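Local coordinates for halotolerant alpha-type carbonic anhydrase (dCA II) (Dunaliella salina, PDB 1Y7W), which probably catalyses the zinc-dependent, reversible hydration of carbon dioxide to bicarbonate, as a carbonic anhydrase that tolerates high salt, at residues D86-T91 and D106-N111; N92-L97 and G205-N210; F129-F134 and K257-V262; S221-G226 and F245-E250. All coordinates share one frame; numbering follows the deposited sequence.

Contact 1. Residues D86-T91 and D106-N111; sequences DGITLT and DQPAAN. With NA (sodium ion), chain C.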
loop_
_atom_site.group_PDB
_atom_site.type_symbol
_atom_site.label_atom_id
_atom_site.label_comp_id
_atom_site.label_asym_id
_atom_site.label_seq_id
_atom_site.Cartn_x
_atom_site.Cartn_y
_atom_site.Cartn_z
ATOM N N ASP A 86 -1.654 -22.227 9.527
ATOM C CA ASP A 86 -1.347 -21.687 8.205
ATOM C C ASP A 86 -1.781 -20.244 8.072
ATOM O O ASP A 86 -2.184 -19.816 6.980
ATOM C CB ASP A 86 -1.982 -22.538 7.107
ATOM C CG ASP A 86 -3.267 -23.102 7.529
ATOM O OD1 ASP A 86 -3.939 -22.406 8.333
ATOM O OD2 ASP A 86 -3.583 -24.247 7.081
ATOM N N GLY A 87 -1.716 -19.523 9.187
ATOM C CA GLY A 87 -2.097 -18.105 9.206
ATOM C C GLY A 87 -0.822 -17.317 9.410
ATOM O O GLY A 87 0.046 -17.710 10.190
ATOM N N ILE A 88 -0.685 -16.193 8.702
ATOM C CA ILE A 88 0.527 -15.399 8.783
ATOM C C ILE A 88 0.511 -14.326 9.862
ATOM O O ILE A 88 -0.468 -13.551 9.984
ATOM C CB ILE A 88 0.810 -14.696 7.386
ATOM C CG1 ILE A 88 1.273 -15.760 6.361
ATOM C CG2 ILE A 88 1.934 -13.645 7.534
ATOM C CD1 ILE A 88 1.629 -15.220 4.951
ATOM N N THR A 89 1.594 -14.264 10.636
ATOM C CA THR A 89 1.749 -13.189 11.625
ATOM C C THR A 89 3.018 -12.469 11.240
ATOM O O THR A 89 4.057 -13.092 11.082
ATOM C CB THR A 89 1.927 -13.711 13.050
ATOM O OG1 THR A 89 0.734 -14.426 13.424
ATOM C CG2 THR A 89 2.155 -12.481 14.010
ATOM N N LEU A 90 2.956 -11.145 11.091
ATOM C CA LEU A 90 4.142 -10.360 10.747
ATOM C C LEU A 90 4.904 -10.242 12.068
ATOM O O LEU A 90 4.403 -9.683 13.033
ATOM C CB LEU A 90 3.701 -8.980 10.251
ATOM C CG LEU A 90 2.797 -9.070 9.007
ATOM C CD1 LEU A 90 2.581 -7.652 8.524
ATOM C CD2 LEU A 90 3.436 -9.916 7.908
ATOM N N THR A 91 6.126 -10.752 12.078
ATOM C CA THR A 91 6.910 -10.764 13.301
ATOM C C THR A 91 8.138 -9.844 13.288
ATOM O O THR A 91 8.657 -9.514 12.221
ATOM C CB THR A 91 7.346 -12.222 13.612
ATOM O OG1 THR A 91 8.409 -12.582 12.740
ATOM C CG2 THR A 91 6.188 -13.179 13.422
ATOM N N ASP A 106 10.007 -9.456 9.723
ATOM C CA ASP A 106 10.736 -10.591 9.202
ATOM C C ASP A 106 9.985 -11.098 7.961
ATOM O O ASP A 106 8.752 -11.128 7.958
ATOM C CB ASP A 106 10.773 -11.674 10.263
ATOM C CG ASP A 106 11.695 -11.337 11.405
ATOM O OD1 ASP A 106 11.489 -11.912 12.492
ATOM O OD2 ASP A 106 12.603 -10.509 11.210
ATOM N N GLN A 107 10.695 -11.478 6.913
ATOM C CA GLN A 107 9.988 -11.973 5.715
ATOM C C GLN A 107 9.237 -13.264 5.946
ATOM O O GLN A 107 9.822 -14.259 6.410
ATOM C CB GLN A 107 10.953 -12.208 4.574
ATOM C CG GLN A 107 10.948 -11.101 3.548
ATOM C CD GLN A 107 12.044 -11.301 2.483
ATOM O OE1 GLN A 107 12.645 -10.313 2.003
ATOM N NE2 GLN A 107 12.303 -12.583 2.107
ATOM N N PRO A 108 7.924 -13.274 5.670
ATOM C CA PRO A 108 7.154 -14.502 5.857
ATOM C C PRO A 108 7.727 -15.573 4.887
ATOM O O PRO A 108 8.183 -15.264 3.797
ATOM C CB PRO A 108 5.716 -14.104 5.463
ATOM C CG PRO A 108 5.658 -12.671 5.764
ATOM C CD PRO A 108 7.041 -12.140 5.353
ATOM N N ALA A 109 7.664 -16.839 5.275
ATOM C CA ALA A 109 8.218 -17.880 4.401
ATOM C C ALA A 109 7.303 -19.085 4.237
ATOM O O ALA A 109 7.679 -20.061 3.562
ATOM C CB ALA A 109 9.643 -18.344 4.924
ATOM N N ALA A 110 6.118 -19.040 4.838
ATOM C CA ALA A 110 5.185 -20.151 4.712
ATOM C C ALA A 110 3.793 -19.657 4.371
ATOM O O ALA A 110 3.464 -18.525 4.680
ATOM C CB ALA A 110 5.115 -20.946 6.030
ATOM N N ASN A 111 2.985 -20.514 3.750
ATOM C CA ASN A 111 1.600 -20.155 3.438
ATOM C C ASN A 111 1.511 -18.880 2.638
ATOM O O ASN A 111 0.571 -18.111 2.784
ATOM C CB ASN A 111 0.817 -20.012 4.738
ATOM C CG ASN A 111 0.866 -21.277 5.564
ATOM O OD1 ASN A 111 0.389 -22.311 5.102
ATOM N ND2 ASN A 111 1.457 -21.216 6.778
HETATM NA NA NA C . 0.297 -18.528 12.420
HETATM O O HOH W 1 2.673 -18.789 8.504
HETATM O O HOH W 2 1.902 -17.087 12.811
HETATM O O HOH W 3 7.000 -12.065 9.741
HETATM O O HOH W 4 1.771 -19.960 11.481
#

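Contact 2. Residues N92-L97 and G205-N210; sequences NAKVDL and GVSIDN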
loop_
_atom_site.group_PDB
_atom_site.type_symbol
_atom_site.label_atom_id
_atom_site.label_comp_id
_atom_site.label_asym_id
_atom_site.label_seq_id
_atom_site.Cartn_x
_atom_site.Cartn_y
_atom_site.Cartn_z
ATOM N N ASN A 92 8.592 -9.435 14.484
ATOM C CA ASN A 92 9.751 -8.536 14.602
ATOM C C ASN A 92 9.378 -7.267 13.755
ATOM O O ASN A 92 10.177 -6.751 12.973
ATOM C CB ASN A 92 11.035 -9.207 14.068
ATOM C CG ASN A 92 12.279 -8.318 14.207
ATOM O OD1 ASN A 92 12.306 -7.376 15.020
ATOM N ND2 ASN A 92 13.334 -8.622 13.427
ATOM N N ALA A 93 8.131 -6.842 13.900
ATOM C CA ALA A 93 7.633 -5.685 13.175
ATOM C C ALA A 93 8.300 -4.377 13.690
ATOM O O ALA A 93 8.661 -4.262 14.863
ATOM C CB ALA A 93 6.113 -5.612 13.342
ATOM N N LYS A 94 8.500 -3.426 12.780
ATOM C CA LYS A 94 9.127 -2.132 13.076
ATOM C C LYS A 94 8.414 -1.040 12.220
ATOM O O LYS A 94 7.904 -1.316 11.123
ATOM C CB LYS A 94 10.597 -2.194 12.710
ATOM C CG LYS A 94 11.321 -3.290 13.505
ATOM C CD LYS A 94 12.769 -3.423 13.113
ATOM C CE LYS A 94 13.411 -4.411 14.124
ATOM N NZ LYS A 94 14.895 -4.642 13.916
ATOM N N VAL A 95 8.343 0.177 12.730
ATOM C CA VAL A 95 7.670 1.226 11.961
ATOM C C VAL A 95 8.646 2.408 11.803
ATOM O O VAL A 95 9.519 2.624 12.661
ATOM C CB VAL A 95 6.369 1.641 12.662
ATOM C CG1 VAL A 95 6.668 2.173 14.062
ATOM C CG2 VAL A 95 5.635 2.708 11.837
ATOM N N ASP A 96 8.557 3.111 10.678
ATOM C CA ASP A 96 9.416 4.276 10.480
ATOM C C ASP A 96 8.557 5.473 10.931
ATOM O O ASP A 96 7.386 5.645 10.484
ATOM C CB ASP A 96 9.817 4.422 8.993
ATOM C CG ASP A 96 10.885 3.381 8.537
ATOM O OD1 ASP A 96 11.385 2.596 9.388
ATOM O OD2 ASP A 96 11.207 3.379 7.310
ATOM N N LEU A 97 9.109 6.294 11.826
ATOM C CA LEU A 97 8.350 7.430 12.294
ATOM C C LEU A 97 8.545 8.653 11.387
ATOM O O LEU A 97 9.232 9.623 11.741
ATOM C CB LEU A 97 8.737 7.753 13.750
ATOM C CG LEU A 97 8.383 6.621 14.720
ATOM C CD1 LEU A 97 8.644 7.117 16.187
ATOM C CD2 LEU A 97 6.882 6.178 14.530
ATOM N N GLY A 205 12.659 2.148 11.941
ATOM C CA GLY A 205 12.791 0.804 12.501
ATOM C C GLY A 205 12.504 0.652 13.983
ATOM O O GLY A 205 13.158 -0.134 14.671
ATOM N N VAL A 206 11.521 1.399 14.468
ATOM C CA VAL A 206 11.079 1.398 15.857
ATOM C C VAL A 206 10.224 0.136 16.110
ATOM O O VAL A 206 9.256 -0.120 15.416
ATOM C CB VAL A 206 10.223 2.693 16.102
ATOM C CG1 VAL A 206 9.537 2.709 17.508
ATOM C CG2 VAL A 206 11.148 3.920 15.859
ATOM N N SER A 207 10.565 -0.655 17.117
ATOM C CA SER A 207 9.805 -1.884 17.374
ATOM C C SER A 207 8.373 -1.716 17.769
ATOM O O SER A 207 8.058 -0.873 18.589
ATOM C CB SER A 207 10.508 -2.707 18.453
ATOM O OG SER A 207 11.753 -3.129 17.916
ATOM N N ILE A 208 7.493 -2.517 17.171
ATOM C CA ILE A 208 6.118 -2.495 17.547
ATOM C C ILE A 208 5.697 -3.980 17.662
ATOM O O ILE A 208 6.482 -4.858 17.295
ATOM C CB ILE A 208 5.248 -1.743 16.527
ATOM C CG1 ILE A 208 5.499 -2.299 15.136
ATOM C CG2 ILE A 208 5.505 -0.235 16.634
ATOM C CD1 ILE A 208 4.420 -1.869 14.103
ATOM N N ASP A 209 4.509 -4.226 18.186
ATOM C CA ASP A 209 4.007 -5.569 18.414
ATOM C C ASP A 209 3.782 -6.324 17.117
ATOM O O ASP A 209 3.585 -5.714 16.058
ATOM C CB ASP A 209 2.651 -5.568 19.140
ATOM C CG ASP A 209 2.720 -5.047 20.564
ATOM O OD1 ASP A 209 3.798 -5.025 21.163
ATOM O OD2 ASP A 209 1.646 -4.666 21.074
ATOM N N ASN A 210 3.747 -7.650 17.230
ATOM C CA ASN A 210 3.510 -8.493 16.074
ATOM C C ASN A 210 2.141 -8.204 15.527
ATOM O O ASN A 210 1.253 -7.753 16.249
ATOM C CB ASN A 210 3.584 -9.941 16.468
ATOM C CG ASN A 210 4.978 -10.363 16.795
ATOM O OD1 ASN A 210 5.977 -9.780 16.306
ATOM N ND2 ASN A 210 5.070 -11.415 17.611
HETATM O O HOH W 5 9.978 -5.594 16.651
HETATM O O HOH W 6 7.145 -7.388 16.631
#

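Contact 3. Residues F129-F134 and K257-V262; sequences FHFHHF and KLFVDV. With ZN (zinc ion), chain D.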
loop_
_atom_site.group_PDB
_atom_site.type_symbol
_atom_site.label_atom_id
_atom_site.label_comp_id
_atom_site.label_asym_id
_atom_site.label_seq_id
_atom_site.Cartn_x
_atom_site.Cartn_y
_atom_site.Cartn_z
ATOM N N PHE A 129 4.622 -2.700 4.601
ATOM C CA PHE A 129 3.344 -2.086 4.255
ATOM C C PHE A 129 3.491 -0.615 4.619
ATOM O O PHE A 129 4.359 -0.240 5.437
ATOM C CB PHE A 129 2.097 -2.768 4.866
ATOM C CG PHE A 129 1.976 -2.698 6.373
ATOM C CD1 PHE A 129 1.551 -1.543 7.010
ATOM C CD2 PHE A 129 2.135 -3.853 7.141
ATOM C CE1 PHE A 129 1.264 -1.524 8.394
ATOM C CE2 PHE A 129 1.849 -3.846 8.514
ATOM C CZ PHE A 129 1.410 -2.687 9.134
ATOM N N HIS A 130 2.710 0.264 3.992
ATOM C CA HIS A 130 2.878 1.701 4.319
ATOM C C HIS A 130 1.534 2.394 4.074
ATOM O O HIS A 130 0.575 1.760 3.596
ATOM C CB HIS A 130 4.005 2.368 3.483
ATOM C CG HIS A 130 3.779 2.277 2.000
ATOM N ND1 HIS A 130 4.279 1.251 1.214
ATOM C CD2 HIS A 130 3.041 3.043 1.180
ATOM C CE1 HIS A 130 3.842 1.392 -0.033
ATOM N NE2 HIS A 130 3.087 2.472 -0.081
ATOM N N PHE A 131 1.491 3.682 4.339
ATOM C CA PHE A 131 0.207 4.380 4.227
ATOM C C PHE A 131 0.240 5.636 3.354
ATOM O O PHE A 131 1.277 6.300 3.235
ATOM C CB PHE A 131 -0.264 4.855 5.617
ATOM C CG PHE A 131 -0.506 3.749 6.620
ATOM C CD1 PHE A 131 0.527 3.283 7.428
ATOM C CD2 PHE A 131 -1.774 3.178 6.739
ATOM C CE1 PHE A 131 0.286 2.259 8.330
ATOM C CE2 PHE A 131 -2.042 2.154 7.633
ATOM C CZ PHE A 131 -1.001 1.683 8.435
ATOM N N HIS A 132 -0.924 5.971 2.801
ATOM C CA HIS A 132 -1.064 7.237 2.042
ATOM C C HIS A 132 -2.178 7.861 2.895
ATOM O O HIS A 132 -3.290 7.321 2.978
ATOM C CB HIS A 132 -1.444 6.949 0.590
ATOM C CG HIS A 132 -0.318 6.311 -0.168
ATOM N ND1 HIS A 132 0.717 7.044 -0.698
ATOM C CD2 HIS A 132 0.018 5.004 -0.342
ATOM C CE1 HIS A 132 1.638 6.225 -1.194
ATOM N NE2 HIS A 132 1.238 4.984 -0.986
ATOM N N HIS A 133 -1.808 8.958 3.575
ATOM C CA HIS A 133 -2.680 9.589 4.558
ATOM C C HIS A 133 -3.328 10.912 4.169
ATOM O O HIS A 133 -2.735 11.733 3.466
ATOM C CB HIS A 133 -1.942 9.710 5.937
ATOM C CG HIS A 133 -0.430 9.897 5.855
ATOM N ND1 HIS A 133 0.182 11.088 5.529
ATOM C CD2 HIS A 133 0.583 9.025 6.110
ATOM C CE1 HIS A 133 1.497 10.947 5.593
ATOM N NE2 HIS A 133 1.766 9.700 5.946
ATOM N N PHE A 134 -4.557 11.069 4.669
ATOM C CA PHE A 134 -5.447 12.193 4.447
ATOM C C PHE A 134 -6.187 12.165 3.116
ATOM O O PHE A 134 -7.362 12.537 3.059
ATOM C CB PHE A 134 -4.735 13.492 4.710
ATOM C CG PHE A 134 -4.485 13.685 6.185
ATOM C CD1 PHE A 134 -5.548 14.003 7.049
ATOM C CD2 PHE A 134 -3.243 13.395 6.743
ATOM C CE1 PHE A 134 -5.338 14.010 8.442
ATOM C CE2 PHE A 134 -3.042 13.403 8.103
ATOM C CZ PHE A 134 -4.078 13.708 8.953
ATOM N N LYS A 257 -4.698 11.953 13.440
ATOM C CA LYS A 257 -3.725 12.878 14.004
ATOM C C LYS A 257 -2.348 12.232 14.142
ATOM O O LYS A 257 -1.332 12.917 14.033
ATOM C CB LYS A 257 -4.191 13.388 15.392
ATOM C CG LYS A 257 -3.131 14.253 16.139
ATOM C CD LYS A 257 -3.797 15.215 17.174
ATOM C CE LYS A 257 -2.735 15.951 18.034
ATOM N NZ LYS A 257 -1.906 14.962 18.762
ATOM N N LEU A 258 -2.310 10.916 14.349
ATOM C CA LEU A 258 -1.014 10.228 14.479
ATOM C C LEU A 258 -0.143 10.518 13.233
ATOM O O LEU A 258 1.058 10.783 13.351
ATOM C CB LEU A 258 -1.213 8.709 14.594
ATOM C CG LEU A 258 0.062 7.836 14.417
ATOM C CD1 LEU A 258 0.904 7.949 15.692
ATOM C CD2 LEU A 258 -0.300 6.376 14.211
ATOM N N PHE A 259 -0.753 10.444 12.046
ATOM C CA PHE A 259 -0.011 10.675 10.807
ATOM C C PHE A 259 0.571 12.070 10.688
ATOM O O PHE A 259 1.706 12.242 10.203
ATOM C CB PHE A 259 -0.887 10.302 9.592
ATOM C CG PHE A 259 -1.237 8.839 9.564
ATOM C CD1 PHE A 259 -2.503 8.390 9.896
ATOM C CD2 PHE A 259 -0.253 7.902 9.251
ATOM C CE1 PHE A 259 -2.800 7.038 9.916
ATOM C CE2 PHE A 259 -0.533 6.541 9.261
ATOM C CZ PHE A 259 -1.820 6.107 9.595
ATOM N N VAL A 260 -0.177 13.076 11.133
ATOM C CA VAL A 260 0.353 14.441 11.103
ATOM C C VAL A 260 1.493 14.607 12.108
ATOM O O VAL A 260 2.568 15.150 11.805
ATOM C CB VAL A 260 -0.721 15.486 11.509
ATOM C CG1 VAL A 260 -0.177 16.886 11.256
ATOM C CG2 VAL A 260 -1.930 15.265 10.785
ATOM N N ASP A 261 1.248 14.161 13.336
ATOM C CA ASP A 261 2.265 14.275 14.368
ATOM C C ASP A 261 3.615 13.657 13.938
ATOM O O ASP A 261 4.674 14.269 14.066
ATOM C CB ASP A 261 1.767 13.623 15.654
ATOM C CG ASP A 261 0.650 14.441 16.359
ATOM O OD1 ASP A 261 0.027 13.856 17.259
ATOM O OD2 ASP A 261 0.387 15.640 16.018
ATOM N N VAL A 262 3.557 12.438 13.429
ATOM C CA VAL A 262 4.723 11.714 12.989
ATOM C C VAL A 262 5.326 12.354 11.759
ATOM O O VAL A 262 6.549 12.600 11.692
ATOM C CB VAL A 262 4.290 10.230 12.695
ATOM C CG1 VAL A 262 5.430 9.427 12.009
ATOM C CG2 VAL A 262 3.874 9.584 14.057
HETATM ZN ZN ZN D . 1.929 3.124 -1.566
HETATM O O HOH W 7 3.185 3.803 -2.837
#

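Contact 4. Residues S221-G226 and F245-E250; sequences SLKYAG and FTTPRE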
loop_
_atom_site.group_PDB
_atom_site.type_symbol
_atom_site.label_atom_id
_atom_site.label_comp_id
_atom_site.label_asym_id
_atom_site.label_seq_id
_atom_site.Cartn_x
_atom_site.Cartn_y
_atom_site.Cartn_z
ATOM N N SER A 221 -14.578 -7.902 3.996
ATOM C CA SER A 221 -15.017 -8.636 2.818
ATOM C C SER A 221 -13.802 -8.802 1.928
ATOM O O SER A 221 -12.869 -7.987 1.967
ATOM C CB SER A 221 -16.141 -7.873 2.102
ATOM O OG SER A 221 -16.127 -8.125 0.718
ATOM N N LEU A 222 -13.776 -9.880 1.168
ATOM C CA LEU A 222 -12.629 -10.119 0.310
ATOM C C LEU A 222 -12.864 -9.520 -1.061
ATOM O O LEU A 222 -12.064 -9.733 -1.958
ATOM C CB LEU A 222 -12.378 -11.606 0.146
ATOM C CG LEU A 222 -11.979 -12.279 1.460
ATOM C CD1 LEU A 222 -11.664 -13.735 1.164
ATOM C CD2 LEU A 222 -10.781 -11.578 2.070
ATOM N N LYS A 223 -13.961 -8.781 -1.234
ATOM C CA LYS A 223 -14.210 -8.177 -2.553
ATOM C C LYS A 223 -13.089 -7.231 -2.974
ATOM O O LYS A 223 -12.745 -6.330 -2.231
ATOM C CB LYS A 223 -15.514 -7.366 -2.540
ATOM C CG LYS A 223 -16.745 -8.275 -2.590
ATOM C CD LYS A 223 -18.084 -7.465 -2.578
ATOM C CE LYS A 223 -18.392 -6.875 -1.196
ATOM N NZ LYS A 223 -19.886 -6.477 -0.986
ATOM N N TYR A 224 -12.532 -7.402 -4.160
ATOM C CA TYR A 224 -11.517 -6.449 -4.596
ATOM C C TYR A 224 -11.475 -6.254 -6.117
ATOM O O TYR A 224 -11.936 -7.091 -6.897
ATOM C CB TYR A 224 -10.115 -6.874 -4.085
ATOM C CG TYR A 224 -9.433 -8.023 -4.823
ATOM C CD1 TYR A 224 -9.540 -9.338 -4.365
ATOM C CD2 TYR A 224 -8.639 -7.786 -5.944
ATOM C CE1 TYR A 224 -8.869 -10.417 -5.006
ATOM C CE2 TYR A 224 -7.951 -8.867 -6.608
ATOM C CZ TYR A 224 -8.083 -10.169 -6.128
ATOM O OH TYR A 224 -7.485 -11.251 -6.777
ATOM N N ALA A 225 -10.831 -5.170 -6.521
ATOM C CA ALA A 225 -10.677 -4.839 -7.925
ATOM C C ALA A 225 -9.192 -5.086 -8.252
ATOM O O ALA A 225 -8.333 -4.566 -7.560
ATOM C CB ALA A 225 -11.006 -3.373 -8.139
ATOM N N GLY A 226 -8.905 -5.832 -9.301
ATOM C CA GLY A 226 -7.526 -6.076 -9.666
ATOM C C GLY A 226 -7.200 -5.522 -11.054
ATOM O O GLY A 226 -8.032 -5.562 -11.947
ATOM N N PHE A 245 -9.045 -3.619 -2.368
ATOM C CA PHE A 245 -10.258 -4.083 -1.689
ATOM C C PHE A 245 -11.263 -2.969 -1.646
ATOM O O PHE A 245 -10.940 -1.897 -1.244
ATOM C CB PHE A 245 -9.892 -4.578 -0.290
ATOM C CG PHE A 245 -9.156 -5.869 -0.354
ATOM C CD1 PHE A 245 -9.817 -7.069 -0.083
ATOM C CD2 PHE A 245 -7.849 -5.911 -0.873
ATOM C CE1 PHE A 245 -9.193 -8.326 -0.319
ATOM C CE2 PHE A 245 -7.200 -7.141 -1.127
ATOM C CZ PHE A 245 -7.881 -8.359 -0.838
ATOM N N THR A 246 -12.500 -3.279 -1.992
ATOM C CA THR A 246 -13.528 -2.257 -2.061
ATOM C C THR A 246 -14.358 -2.025 -0.794
ATOM O O THR A 246 -15.101 -1.084 -0.750
ATOM C CB THR A 246 -14.408 -2.537 -3.327
ATOM O OG1 THR A 246 -14.896 -3.875 -3.291
ATOM C CG2 THR A 246 -13.544 -2.372 -4.588
ATOM N N THR A 247 -14.213 -2.854 0.233
ATOM C CA THR A 247 -14.906 -2.638 1.490
ATOM C C THR A 247 -13.889 -1.994 2.409
ATOM O O THR A 247 -12.831 -2.571 2.700
ATOM C CB THR A 247 -15.331 -3.953 2.121
ATOM O OG1 THR A 247 -16.152 -4.675 1.193
ATOM C CG2 THR A 247 -16.070 -3.691 3.422
ATOM N N PRO A 248 -14.185 -0.784 2.884
ATOM C CA PRO A 248 -13.218 -0.130 3.767
ATOM C C PRO A 248 -13.242 -0.508 5.238
ATOM O O PRO A 248 -14.199 -1.117 5.739
ATOM C CB PRO A 248 -13.525 1.369 3.593
ATOM C CG PRO A 248 -14.994 1.397 3.228
ATOM C CD PRO A 248 -15.344 0.083 2.553
ATOM N N ARG A 249 -12.125 -0.232 5.895
ATOM C CA ARG A 249 -12.054 -0.335 7.353
ATOM C C ARG A 249 -12.527 1.051 7.828
ATOM O O ARG A 249 -13.001 1.835 6.995
ATOM C CB ARG A 249 -10.619 -0.565 7.800
ATOM C CG ARG A 249 -10.333 -2.073 7.886
ATOM C CD ARG A 249 -8.887 -2.312 8.325
ATOM N NE ARG A 249 -8.682 -3.740 8.535
ATOM C CZ ARG A 249 -8.945 -4.378 9.672
ATOM N NH1 ARG A 249 -8.730 -5.699 9.733
ATOM N NH2 ARG A 249 -9.369 -3.706 10.758
ATOM N N GLU A 250 -12.386 1.362 9.118
ATOM C CA GLU A 250 -12.837 2.652 9.647
ATOM C C GLU A 250 -11.751 3.405 10.361
ATOM O O GLU A 250 -10.887 2.807 10.917
ATOM C CB GLU A 250 -14.029 2.428 10.615
ATOM C CG GLU A 250 -15.228 1.819 9.873
ATOM C CD GLU A 250 -16.440 1.556 10.765
ATOM O OE1 GLU A 250 -17.347 0.849 10.269
ATOM O OE2 GLU A 250 -16.483 2.053 11.926
HETATM O O HOH W 8 -13.358 -5.689 0.275
#

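Contact 1. Residues D86-T91 and D106-N111
The sodium-binding loop meets a neighbouring loop here: Asp86-Thr91 runs antiparallel to Asp106-Asn111, with Thr91 against Asp106 at one end and Asp86 against Asn111 at the other. Asp106 N donates to Thr91 O at 2.8 Å, and the bond is almost straight (174°). A water reinforces this end by accepting from Thr91 N and donating to Asp106 O. The middle is apolar. The Leu90 side chain runs slantwise over Pro108; Leu90 CD2 is 4.1 Å and Ile88 CG2 4.2 Å from Pro108 CG. Ile88 CG1 lies opposite the carbonyl carbon (chi1 -72°), which brings CD1 3.8 Å from Asn111 O. At the far end the Asn111 amide lies against Asp86, its ND2 3.2 Å from Asp86 CA. ND2 also donates to a second water, which makes a weak bond to Gly87 O. That carbonyl faces the metal too: Gly87 O binds the sodium ion at 2.4 Å. Gly82, Gln84 and two waters complete the site. Asn111 is thus linked to a sodium-binding carbonyl through one water. Around the contact, Leu90 packs on Phe129 and Pro108 on Pro126, both of strand 120-133. Ile88 and Leu90 also rest on Val213 of helix 213-217.

Contact 2. Residues N92-L97 and G205-N210
Val95 and Ile208 meet at about a right angle, with Val95 CG1 3.7 Å from Ile208 CG2. Val95 CG1 sits between its backbone N and carbonyl carbon (chi1 60°), which turns this branch toward the isoleucine. Val206 shares a sheet face with Val95. It crosses Leu97 at a steep angle too, Val206 CG2 lying 4.0 Å from Leu97 CG. Ala93 extends the apolar row, its CB 3.8 Å from Ile208 CG1. Lys94 and Ser207 lie on the other face. The Lys94 chain runs extended past Gly205, and its CD is 3.7 Å from Gly205 O. The backbones join as antiparallel strands. Val95 and Val206 are a hydrogen-bonded pair, linked by both N-H groups, and Ile208 N donates to Ala93 O from above the carbonyl plane. Gly205 and Val206 both face Val95, a G1 beta bulge. Gly205 has the positive phi (63°) of that bulge, and its N donates to Asp96 OD1 at 2.9 Å. At the other end Asn92 N reaches Asn210 OD1 at 3.2 Å, a bent bond (140°). The pair belongs to a small three-stranded sheet: 94-95 lies between 103-104 and 206-207. Helix 181-195 packs against it. Ile190 of that helix touches Val95 and Leu97, Gln189 touches Ile208, and Lys193 touches Val206.

Contact 3. Residues F129-F134 and K257-V262
Phe131, His133 and Phe259 form an aromatic cluster between the zinc-bearing strand 120-133 and helix 253-266 of the carbonic anhydrase fold. Side chains alternate along the strand. His130 turns to the metal, and its NE2 binds zinc at 2.0 Å. Phe131 turns to the helix. Phe259 CE2 lies over one face of its ring, 3.8 Å from Phe131 CG, with the two planes at 55°. Phe259 CG lies opposite its carbonyl carbon (chi1 -64°), which swings the ring to the strand. His132 returns to the metal and binds zinc through NE2 at 2.1 Å; His150 is the third histidine ligand, and a water also binds. His133 faces the helix again. Phe259 CB sits over its face, 4.1 Å from the ring centroid, while the two rings are nearly parallel but slid apart. Hydrogen bonds from His133 ND1 to Val272 O and from Gly100 N to His133 NE2 satisfy both buried ring nitrogens and fix the turn of the ring. With an alanine in place of Phe259, the Phe131 and His133 rings would probably lose the group that spans them, and a gap would open. Phe134 ends the segment, its CE2 4.1 Å from Phe259 CB.

Contact 4. Residues S221-G226 and F245-E250
Ring contacts centre on Phe245, which faces Tyr224 across the hairpin of strands 224-229 and 240-251. The two are an antiparallel non-hydrogen-bonded pair. Tyr224 CB stands over the middle of the Phe245 ring, 3.8 Å from its centroid and 5° off the normal, a CH-pi contact. The Tyr224 ring lies obliquely to that of Phe245, with planes at 32°. A chi1 of 76° keeps Tyr224 CG close to both its own N and C, and this turn carries the ring onward to stack on Tyr289. The phenol OH is hydrogen-bonded to Val73 N. At the rim of the Phe245 ring, Ser221 O lies near the ring plane, 3.8 Å from CD1. Leu222 O approaches CE1 at 3.6 Å.

Polar contacts gather at Lys223 O. Thr246 N donates to it at 3.1 Å, and Phe245 CA makes a CA-H...O contact with it at 3.4 Å. A water donates to Lys223 O and to Ser221 O, and accepts from Thr247 N, so it bridges the two segments. Ser221 OG accepts from Lys223 N at 3.0 Å, an ST turn. Thr247 OG1 packs on Ser221 CB at 3.3 Å. Thr246 OG1 is hydrogen-bonded to Tyr291 OH.

An alanine at Phe245 is likely to leave Tyr224 CB without the ring face beneath it and open a gap beside Ser221 and Leu222. The chemistry implies a division of labour: the Phe245 ring lies under Tyr224 CB with two carbonyls near its rim, while the direct backbone hydrogen bond between the segments goes to Lys223 O and a water adds a second link.

How the contacts relate
Contact 3 is the buried one, an aromatic cluster on the far side of the zinc-bearing strand. Contacts 1, 2 and 4 are partly buried and lean more on backbone bonds and waters. Contacts 1 and 2 adjoin: Asp106 OD2 probably bonds to Asn92 ND2, and Asn210 packs on Thr89 and Thr91. Their segments alternate along the chain. Both also reach contact 3, through Leu90 on Phe129 and Leu97 on Val262. Contact 4 touches none of the others. Its strands belong to the sheet that also holds strand 120-133 of contact 3, and its strand 240-251 leads into helix 253-266. Metals mark the difference too: contact 1 binds sodium through a carbonyl, contact 3 zinc through histidines.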